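Local coordinates for protein probable dehydrogenase (Bordetella bronchiseptica, PDB 3MOI) that is a putative oxidoreductase of the GFO/IDH/MocA family that probably uses a nicotinamide dinucleotide bound to its Rossmann fold to oxidise or reduce its substrate, at residues A[23-26]-A[27-30]; A[348-352]-A[353-357]; A[74-77]-A[78-81]; A[36-39]-A[40-44]. All coordinates share one frame; numbering follows the deposited sequence.

In the fold
Three of the contacts lie in the Rossmann domain and one at the C-terminal end of helix 340-352 and the loop after it. Contact 1 turns helix 12-24 into strand 28-34; contact 4 starts the next helix, 38-48, their nearest atoms about 5 Å apart. Contact 3 opens helix 77-86 and comes within about 6 Å (nearest atoms) of contact 4. Contact 2 touches contact 1 directly: Asp-27 OD2 and Arg-349 NE form a 3.1 Å salt bridge. It is about 17 Å from contact 4 between nearest atoms. The side chains of Pro-36 and His-80, from contacts 4 and 3, lie near a GxGxxG pattern (Gly-9, Gly-11, Gly-14), consistent with dinucleotide binding, without touching it.

Contact 1: residues A[23-26]-A[27-30]; sequences RHHP and DAQI
His-25 and Asp-27 meet in the type I beta turn, His-25 to Ala-28, that lies within the first beta-alpha-beta unit of the Rossmann fold, where helix 12-24 gives way to strand 28-34. The tight part is on the imidazole side. With CG anti to the backbone N (chi1 -161°), the His-25 side chain brings its ring edge to the backbone N of Asp-27, and ND1 accepts that N-H at 2.9 Å. The bond is fairly straight, 161° at the hydrogen, and the donor lies only 4° out of the ring plane, so it uses the in-plane edge of the imidazole. Accepting here implies that ND1 carries no proton in this arrangement. The other nitrogen, NE2, is hydrogen-bonded to Asp-346 of helix 340-352, so the ring is fixed at both nitrogens and its rotation is set. Asp-27 is buried on this same side, and its charge is probably balanced by the salt bridges that OD2 makes with Arg-336 and Arg-349.

The outer side is looser. Pro-26 occupies the exposed corner of the turn, and Arg-23, in the last turn of helix 12-24, makes a cation-pi contact with Tyr-48. The turn's own backbone bond is slack by comparison with the imidazole bond: Ala-28 N reaches His-25 O at 3.4 Å, a weak bond.

Back on the buried side, carboxylate and imidazole planes stand 61° apart, and the closest side-chain approach of the two residues is Asp-27 OD2 to His-25 CE1, 3.5 Å.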
loop_
_atom_site.group_PDB
_atom_site.type_symbol
_atom_site.label_atom_id
_atom_site.label_comp_id
_atom_site.label_asym_id
_atom_site.label_seq_id
_atom_site.Cartn_x
_atom_site.Cartn_y
_atom_site.Cartn_z
ATOM N N ARG A 23 6.049 36.336 -2.089
ATOM C CA ARG A 23 5.637 37.622 -2.710
ATOM C C ARG A 23 4.130 37.606 -2.674
ATOM O O ARG A 23 3.506 38.368 -1.946
ATOM C CB ARG A 23 6.144 37.792 -4.162
ATOM C CG ARG A 23 6.836 39.147 -4.415
ATOM C CD ARG A 23 6.642 39.730 -5.831
ATOM N NE ARG A 23 7.794 39.622 -6.748
ATOM C CZ ARG A 23 8.090 38.552 -7.485
ATOM N NH1 ARG A 23 7.366 37.437 -7.384
ATOM N NH2 ARG A 23 9.128 38.584 -8.323
ATOM N N HIS A 24 3.579 36.596 -3.334
ATOM C CA HIS A 24 2.162 36.404 -3.401
ATOM C C HIS A 24 1.460 36.285 -2.076
ATOM O O HIS A 24 0.274 36.500 -2.005
ATOM C CB HIS A 24 1.860 35.169 -4.246
ATOM C CG HIS A 24 2.364 35.280 -5.654
ATOM N ND1 HIS A 24 2.376 34.220 -6.529
ATOM C CD2 HIS A 24 2.912 36.324 -6.324
ATOM C CE1 HIS A 24 2.872 34.610 -7.692
ATOM N NE2 HIS A 24 3.208 35.882 -7.593
ATOM N N HIS A 25 2.142 35.907 -1.011
ATOM C CA HIS A 25 1.436 35.818 0.259
ATOM C C HIS A 25 1.299 37.225 0.863
ATOM O O HIS A 25 2.290 38.054 0.901
ATOM C CB HIS A 25 2.098 34.833 1.206
ATOM C CG HIS A 25 1.225 34.352 2.334
ATOM N ND1 HIS A 25 0.736 35.183 3.308
ATOM C CD2 HIS A 25 0.868 33.100 2.712
ATOM C CE1 HIS A 25 0.061 34.478 4.199
ATOM N NE2 HIS A 25 0.133 33.208 3.866
ATOM N N PRO A 26 0.058 37.514 1.273
ATOM C CA PRO A 26 -0.365 38.797 1.766
ATOM C C PRO A 26 0.070 39.066 3.165
ATOM O O PRO A 26 0.074 40.226 3.584
ATOM C CB PRO A 26 -1.910 38.746 1.687
ATOM C CG PRO A 26 -2.253 37.306 1.660
ATOM C CD PRO A 26 -1.097 36.632 0.977
ATOM N N ASP A 27 0.426 38.052 3.917
ATOM C CA ASP A 27 0.918 38.344 5.259
ATOM C C ASP A 27 2.442 38.301 5.340
ATOM O O ASP A 27 3.005 38.253 6.452
ATOM C CB ASP A 27 0.258 37.419 6.279
ATOM C CG ASP A 27 -1.249 37.511 6.233
ATOM O OD1 ASP A 27 -1.707 38.659 6.036
ATOM O OD2 ASP A 27 -1.944 36.453 6.352
ATOM N N ALA A 28 3.095 38.364 4.168
ATOM C CA ALA A 28 4.524 38.171 4.087
ATOM C C ALA A 28 5.140 39.011 2.989
ATOM O O ALA A 28 4.636 39.064 1.833
ATOM C CB ALA A 28 4.846 36.707 3.838
ATOM N N GLN A 29 6.280 39.588 3.369
ATOM C CA GLN A 29 7.115 40.428 2.552
ATOM C C GLN A 29 8.548 39.897 2.650
ATOM O O GLN A 29 9.092 39.792 3.750
ATOM C CB GLN A 29 7.069 41.856 3.134
ATOM C CG GLN A 29 7.695 42.951 2.248
ATOM C CD GLN A 29 7.276 42.879 0.742
ATOM O OE1 GLN A 29 8.142 43.001 -0.153
ATOM N NE2 GLN A 29 5.953 42.701 0.463
ATOM N N ILE A 30 9.156 39.575 1.513
ATOM C CA ILE A 30 10.591 39.381 1.436
ATOM C C ILE A 30 11.298 40.751 1.538
ATOM O O ILE A 30 10.967 41.700 0.845
ATOM C CB ILE A 30 11.025 38.761 0.141
ATOM C CG1 ILE A 30 10.369 37.390 -0.037
ATOM C CG2 ILE A 30 12.525 38.579 0.136
ATOM C CD1 ILE A 30 10.492 36.826 -1.454
#

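Contact 2: residues A[348-352]-A[353-357]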
loop_
_atom_site.group_PDB
_atom_site.type_symbol
_atom_site.label_atom_id
_atom_site.label_comp_id
_atom_site.label_asym_id
_atom_site.label_seq_id
_atom_site.Cartn_x
_atom_site.Cartn_y
_atom_site.Cartn_z
ATOM N N LEU A 348 3.451 29.739 10.936
ATOM C CA LEU A 348 4.259 30.695 11.732
ATOM C C LEU A 348 3.491 31.942 12.187
ATOM O O LEU A 348 3.553 32.317 13.382
ATOM C CB LEU A 348 5.443 31.187 10.947
ATOM C CG LEU A 348 6.845 31.230 11.492
ATOM C CD1 LEU A 348 7.473 32.528 10.975
ATOM C CD2 LEU A 348 7.010 31.000 12.934
ATOM N N ARG A 349 2.772 32.570 11.243
ATOM C CA ARG A 349 1.999 33.797 11.550
ATOM C C ARG A 349 1.139 33.536 12.734
ATOM O O ARG A 349 1.130 34.300 13.679
ATOM C CB ARG A 349 1.117 34.252 10.379
ATOM C CG ARG A 349 0.275 35.570 10.700
ATOM C CD ARG A 349 -1.324 35.421 10.387
ATOM N NE ARG A 349 -1.461 34.912 9.013
ATOM C CZ ARG A 349 -1.985 33.748 8.630
ATOM N NH1 ARG A 349 -2.581 32.899 9.467
ATOM N NH2 ARG A 349 -1.939 33.460 7.349
ATOM N N ASP A 350 0.411 32.443 12.655
ATOM C CA ASP A 350 -0.467 32.028 13.704
ATOM C C ASP A 350 0.228 31.883 15.033
ATOM O O ASP A 350 -0.318 32.267 16.069
ATOM C CB ASP A 350 -1.147 30.699 13.337
ATOM C CG ASP A 350 -2.393 30.885 12.449
ATOM O OD1 ASP A 350 -2.805 32.028 12.211
ATOM O OD2 ASP A 350 -2.964 29.870 11.989
ATOM N N ALA A 351 1.444 31.354 15.009
ATOM C CA ALA A 351 2.225 31.210 16.204
ATOM C C ALA A 351 2.663 32.552 16.760
ATOM O O ALA A 351 2.538 32.830 17.952
ATOM C CB ALA A 351 3.391 30.344 15.895
ATOM N N ILE A 352 3.185 33.407 15.886
ATOM C CA ILE A 352 3.678 34.715 16.321
ATOM C C ILE A 352 2.511 35.513 16.843
ATOM O O ILE A 352 2.641 36.205 17.833
ATOM C CB ILE A 352 4.291 35.484 15.145
ATOM C CG1 ILE A 352 5.555 34.778 14.645
ATOM C CG2 ILE A 352 4.583 36.995 15.573
ATOM C CD1 ILE A 352 6.047 35.176 13.220
ATOM N N ALA A 353 1.362 35.429 16.148
ATOM C CA ALA A 353 0.160 36.168 16.534
ATOM C C ALA A 353 -0.529 35.636 17.784
ATOM O O ALA A 353 -1.423 36.263 18.285
ATOM C CB ALA A 353 -0.844 36.251 15.370
ATOM N N GLY A 354 -0.152 34.473 18.297
ATOM C CA GLY A 354 -0.815 33.965 19.503
ATOM C C GLY A 354 -2.160 33.340 19.184
ATOM O O GLY A 354 -2.960 33.152 20.075
ATOM N N VAL A 355 -2.412 33.045 17.910
ATOM C CA VAL A 355 -3.604 32.376 17.491
ATOM C C VAL A 355 -3.464 30.877 17.745
ATOM O O VAL A 355 -4.370 30.257 18.232
ATOM C CB VAL A 355 -3.846 32.584 15.985
ATOM C CG1 VAL A 355 -4.928 31.645 15.465
ATOM C CG2 VAL A 355 -4.217 33.994 15.720
ATOM N N ALA A 356 -2.356 30.282 17.329
ATOM C CA ALA A 356 -2.110 28.865 17.550
ATOM C C ALA A 356 -0.572 28.625 17.546
ATOM O O ALA A 356 0.122 29.030 16.618
ATOM C CB ALA A 356 -2.793 28.042 16.504
ATOM N N PRO A 357 -0.057 27.990 18.590
ATOM C CA PRO A 357 1.352 27.685 18.649
ATOM C C PRO A 357 1.697 26.726 17.543
ATOM O O PRO A 357 0.831 26.080 17.033
ATOM C CB PRO A 357 1.501 26.995 20.020
ATOM C CG PRO A 357 0.411 27.616 20.861
ATOM C CD PRO A 357 -0.733 27.802 19.893
#
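Asp-350 and Val-355 face each other across the C-terminal end of helix 340-352, which closes in a Schellman motif with Gly-354 as the residue of positive phi (79°).

Backbone hydrogen bonds define the ending. A regular helical bond runs from Ala-353 N to Arg-349 O, 2.7 Å. The motif's pair of bonds back into the last turn runs from Val-355 N to Asp-350 O, 2.9 Å and in the carbonyl plane, and from Gly-354 N to Ala-351 O, 3.2 Å. Ala-356 N is an additional donor to Asp-350 O at 3.1 Å, coming from above the carbonyl plane (63° out of it). A CA-H...O contact, from Ala-351 CA to Ala-356 O, adds to the closure.

Van der Waals contacts set methyl groups against oxygens. Val-355 has CG1 anti to its backbone nitrogen (chi1 168°), which lays that methyl beside the Asp-350 carboxylate, 3.9 Å from OD1. The Ala-351 methyl sits against Ala-356 O.

Ionic contacts lie on the flank of the last turn. Arg-349 NH1 binds Asp-350 OD1 at 2.9 Å, approaching from above the carboxylate plane while the oxygen stays near the guanidinium plane. The remaining guanidinium nitrogens serve other acids, NH2 pairing with Asp-346 and NE with Asp-27.

The closing bonds thus supply donors to last-turn carbonyls that the ending helix would otherwise leave without helical N-H partners. The arginine, meanwhile, shares its charge among three carboxylates, probably favouring their ionised forms and linking the helix end to the turn after helix 12-24.

Contact 3: residues A[74-77]-A[78-81]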
loop_
_atom_site.group_PDB
_atom_site.type_symbol
_atom_site.label_atom_id
_atom_site.label_comp_id
_atom_site.label_asym_id
_atom_site.label_seq_id
_atom_site.Cartn_x
_atom_site.Cartn_y
_atom_site.Cartn_z
ATOM N N HIS A 74 21.449 21.318 4.492
ATOM C CA HIS A 74 21.164 20.882 5.844
ATOM C C HIS A 74 22.295 20.932 6.842
ATOM O O HIS A 74 22.058 21.128 8.031
ATOM C CB HIS A 74 20.581 19.473 5.844
ATOM C CG HIS A 74 21.547 18.427 5.409
ATOM N ND1 HIS A 74 22.469 17.871 6.268
ATOM C CD2 HIS A 74 21.735 17.832 4.205
ATOM C CE1 HIS A 74 23.221 17.012 5.600
ATOM N NE2 HIS A 74 22.787 16.961 4.349
ATOM N N GLN A 75 23.508 20.726 6.385
ATOM C CA GLN A 75 24.736 20.791 7.214
ATOM C C GLN A 75 24.910 22.142 7.903
ATOM O O GLN A 75 25.670 22.280 8.844
ATOM C CB GLN A 75 25.996 20.535 6.321
ATOM C CG GLN A 75 25.688 20.522 4.738
ATOM C CD GLN A 75 26.938 20.806 3.924
ATOM O OE1 GLN A 75 28.000 21.036 4.505
ATOM N NE2 GLN A 75 26.829 20.795 2.571
ATOM N N PHE A 76 24.266 23.154 7.354
ATOM C CA PHE A 76 24.300 24.499 7.907
ATOM C C PHE A 76 23.098 24.837 8.764
ATOM O O PHE A 76 23.060 25.896 9.353
ATOM C CB PHE A 76 24.422 25.519 6.778
ATOM C CG PHE A 76 25.733 25.470 6.084
ATOM C CD1 PHE A 76 26.854 26.011 6.680
ATOM C CD2 PHE A 76 25.866 24.835 4.859
ATOM C CE1 PHE A 76 28.104 25.944 6.047
ATOM C CE2 PHE A 76 27.076 24.732 4.238
ATOM C CZ PHE A 76 28.210 25.305 4.820
ATOM N N HIS A 77 22.100 23.958 8.857
ATOM C CA HIS A 77 20.873 24.322 9.575
ATOM C C HIS A 77 21.070 24.607 11.045
ATOM O O HIS A 77 20.555 25.580 11.560
ATOM C CB HIS A 77 19.839 23.266 9.435
ATOM C CG HIS A 77 19.250 23.174 8.075
ATOM N ND1 HIS A 77 18.412 22.148 7.710
ATOM C CD2 HIS A 77 19.347 23.978 7.002
ATOM C CE1 HIS A 77 18.020 22.330 6.462
ATOM N NE2 HIS A 77 18.584 23.422 6.003
ATOM N N CYS A 78 21.808 23.783 11.728
ATOM C CA CYS A 78 22.026 23.996 13.144
ATOM C C CYS A 78 22.539 25.396 13.463
ATOM O O CYS A 78 21.940 26.144 14.278
ATOM C CB CYS A 78 23.009 22.960 13.710
ATOM S SG CYS A 78 23.259 23.157 15.472
ATOM N N GLU A 79 23.652 25.767 12.856
ATOM C CA GLU A 79 24.210 27.071 13.206
ATOM C C GLU A 79 23.326 28.208 12.686
ATOM O O GLU A 79 23.264 29.248 13.284
ATOM C CB GLU A 79 25.650 27.240 12.690
ATOM C CG GLU A 79 25.745 27.307 11.153
ATOM C CD GLU A 79 27.189 27.169 10.636
ATOM O OE1 GLU A 79 27.765 28.298 10.348
ATOM O OE2 GLU A 79 27.711 25.967 10.539
ATOM N N HIS A 80 22.643 27.990 11.577
ATOM C CA HIS A 80 21.767 29.044 11.058
ATOM C C HIS A 80 20.600 29.254 12.044
ATOM O O HIS A 80 20.210 30.365 12.354
ATOM C CB HIS A 80 21.270 28.725 9.625
ATOM C CG HIS A 80 22.233 29.071 8.526
ATOM N ND1 HIS A 80 22.059 28.625 7.221
ATOM C CD2 HIS A 80 23.350 29.846 8.516
ATOM C CE1 HIS A 80 23.034 29.111 6.463
ATOM N NE2 HIS A 80 23.832 29.853 7.224
ATOM N N VAL A 81 20.104 28.168 12.613
ATOM C CA VAL A 81 19.006 28.263 13.553
ATOM C C VAL A 81 19.438 28.885 14.867
ATOM O O VAL A 81 18.738 29.759 15.424
ATOM C CB VAL A 81 18.342 26.900 13.741
ATOM C CG1 VAL A 81 17.655 26.815 15.100
ATOM C CG2 VAL A 81 17.368 26.637 12.544
#
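Phe-76 and His-80 meet through a CH-pi contact one helical turn apart. The Phe-76 CB lies over one face of the imidazole, 4.2 Å from the ring centroid and 26° off its normal. His-80 has CG anti to its carbonyl carbon (chi1 -82°), which places a ring face against Phe-76 CB.

Two backbone bonds set the first turn of helix 77-86: His-80 N to Phe-76 O at 3.1 Å, and Val-81 N to His-77 O at 2.8 Å. Among the side chains, Ser-72 OG is hydrogen-bonded to His-80 ND1 and would restrain the ring's rotation, while His-77 ND1 is hydrogen-bonded to Leu-97 O. This helix follows strand 67-70 in the Rossmann domain, and Val-81, His-77 and His-80 all pack on Ile-70 of that strand, while Cys-78 reaches helix 101-114.

Van der Waals contact continues on the exposed flank. The Phe-76 ring and the Glu-79 side chain run side by side in the same direction, ring and carboxylate planes 64° apart, with Phe-76 CD1 4.0 Å from Glu-79 OE2. On the buried side, the His-77 ring has His-74 CA 3.4 Å above its centre, and the Val-81 CG2 methyl rests 3.5 Å from His-77 O.

Contact 4: residues A[36-39]-A[40-44]; sequences PNED and VRERF
Arg-41 leaves the helix with CG anti to its backbone N (chi1 -177°) and then bends at chi3 (-41°), a course that carries its guanidinium back over Glu-38 toward Pro-36. Asp-39 likewise has CG anti to N, while Arg-43 folds at chi2 and chi3 to bring its guanidinium to that acid.

The Arg-41 guanidinium has Glu-38 CA over one face, 3.1 Å above its plane and displaced toward the rim. At its edge NH2 makes a weak bond of 3.0 Å to Pro-36 O. Farther along the helix, Asp-39 OD2 and Arg-43 NH2 form a salt bridge of 3.1 Å. The acid oxygen lies near the guanidinium plane, but the nitrogen meets it from above the carboxylate plane (62° out of it). Arg-43 NH1 is also bonded to Phe-280 O.

Asn-37 is the N-cap of helix 38-48, which follows strand 28-34 in the second beta-alpha-beta unit of the Rossmann fold. Its side chain crosses Val-40 at about a right angle, with CG 3.8 Å from Val-40 CG2, and its backbone O accepts Arg-41 N at 3.1 Å.

Glu-38 and Glu-42 run alongside each other, OE2 and OE1 4.0 Å apart, a like-charge approach that the nearby Arg-41 may soften. The acids of this first turn should also interact favourably with the helix dipole, and the i to i+4 pair of Asp-39 and Arg-43 ties that turn to the next.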
loop_
_atom_site.group_PDB
_atom_site.type_symbol
_atom_site.label_atom_id
_atom_site.label_comp_id
_atom_site.label_asym_id
_atom_site.label_seq_id
_atom_site.Cartn_x
_atom_site.Cartn_y
_atom_site.Cartn_z
ATOM N N PRO A 36 25.859 32.174 -0.155
ATOM C CA PRO A 36 27.303 32.252 -0.388
ATOM C C PRO A 36 27.678 32.588 -1.832
ATOM O O PRO A 36 28.761 33.110 -2.078
ATOM C CB PRO A 36 27.794 30.846 -0.083
ATOM C CG PRO A 36 26.679 30.224 0.790
ATOM C CD PRO A 36 25.427 30.832 0.285
ATOM N N ASN A 37 26.794 32.286 -2.768
ATOM C CA ASN A 37 27.096 32.502 -4.158
ATOM C C ASN A 37 26.785 33.927 -4.624
ATOM O O ASN A 37 25.631 34.308 -4.823
ATOM C CB ASN A 37 26.333 31.495 -5.002
ATOM C CG ASN A 37 26.772 31.519 -6.434
ATOM O OD1 ASN A 37 27.084 30.505 -7.008
ATOM N ND2 ASN A 37 26.821 32.680 -6.995
ATOM N N GLU A 38 27.834 34.703 -4.816
ATOM C CA GLU A 38 27.703 36.088 -5.244
ATOM C C GLU A 38 26.832 36.190 -6.494
ATOM O O GLU A 38 25.940 36.999 -6.615
ATOM C CB GLU A 38 29.088 36.647 -5.494
ATOM C CG GLU A 38 29.076 38.021 -6.076
ATOM C CD GLU A 38 30.461 38.657 -6.107
ATOM O OE1 GLU A 38 31.466 37.946 -6.409
ATOM O OE2 GLU A 38 30.534 39.873 -5.830
ATOM N N ASP A 39 27.084 35.321 -7.427
ATOM C CA ASP A 39 26.323 35.338 -8.644
ATOM C C ASP A 39 24.801 35.276 -8.435
ATOM O O ASP A 39 24.091 36.183 -8.783
ATOM C CB ASP A 39 26.816 34.214 -9.550
ATOM C CG ASP A 39 26.304 34.352 -10.937
ATOM O OD1 ASP A 39 26.405 35.469 -11.493
ATOM O OD2 ASP A 39 25.799 33.334 -11.472
ATOM N N VAL A 40 24.317 34.203 -7.847
ATOM C CA VAL A 40 22.871 33.991 -7.601
ATOM C C VAL A 40 22.189 35.052 -6.725
ATOM O O VAL A 40 21.069 35.498 -6.979
ATOM C CB VAL A 40 22.695 32.641 -6.894
ATOM C CG1 VAL A 40 21.262 32.372 -6.553
ATOM C CG2 VAL A 40 23.272 31.558 -7.794
ATOM N N ARG A 41 22.891 35.406 -5.671
ATOM C CA ARG A 41 22.472 36.410 -4.721
ATOM C C ARG A 41 22.093 37.710 -5.435
ATOM O O ARG A 41 21.040 38.297 -5.177
ATOM C CB ARG A 41 23.670 36.618 -3.823
ATOM C CG ARG A 41 23.524 37.508 -2.746
ATOM C CD ARG A 41 24.892 37.975 -2.268
ATOM N NE ARG A 41 25.891 36.915 -2.223
ATOM C CZ ARG A 41 27.204 37.102 -2.062
ATOM N NH1 ARG A 41 27.736 38.306 -1.929
ATOM N NH2 ARG A 41 27.991 36.032 -2.044
ATOM N N GLU A 42 22.962 38.138 -6.342
ATOM C CA GLU A 42 22.879 39.469 -6.979
ATOM C C GLU A 42 21.689 39.491 -7.933
ATOM O O GLU A 42 20.860 40.392 -7.921
ATOM C CB GLU A 42 24.170 39.739 -7.760
ATOM C CG GLU A 42 24.619 41.191 -7.761
ATOM C CD GLU A 42 25.718 41.493 -6.704
ATOM O OE1 GLU A 42 26.883 41.000 -6.910
ATOM O OE2 GLU A 42 25.408 42.221 -5.707
ATOM N N ARG A 43 21.607 38.435 -8.734
ATOM C CA ARG A 43 20.495 38.214 -9.659
ATOM C C ARG A 43 19.190 38.267 -8.852
ATOM O O ARG A 43 18.267 39.038 -9.168
ATOM C CB ARG A 43 20.709 36.889 -10.395
ATOM C CG ARG A 43 20.355 36.899 -11.892
ATOM C CD ARG A 43 21.475 36.291 -12.840
ATOM N NE ARG A 43 22.310 35.209 -12.270
ATOM C CZ ARG A 43 21.863 33.992 -11.898
ATOM N NH1 ARG A 43 20.561 33.666 -11.979
ATOM N NH2 ARG A 43 22.721 33.089 -11.404
ATOM N N PHE A 44 19.160 37.533 -7.745
ATOM C CA PHE A 44 17.991 37.535 -6.869
ATOM C C PHE A 44 17.684 38.906 -6.235
ATOM O O PHE A 44 16.533 39.345 -6.183
ATOM C CB PHE A 44 18.164 36.474 -5.793
ATOM C CG PHE A 44 16.950 36.240 -4.999
ATOM C CD1 PHE A 44 16.019 35.335 -5.416
ATOM C CD2 PHE A 44 16.740 36.932 -3.826
ATOM C CE1 PHE A 44 14.876 35.116 -4.682
ATOM C CE2 PHE A 44 15.602 36.720 -3.078
ATOM C CZ PHE A 44 14.658 35.805 -3.517
#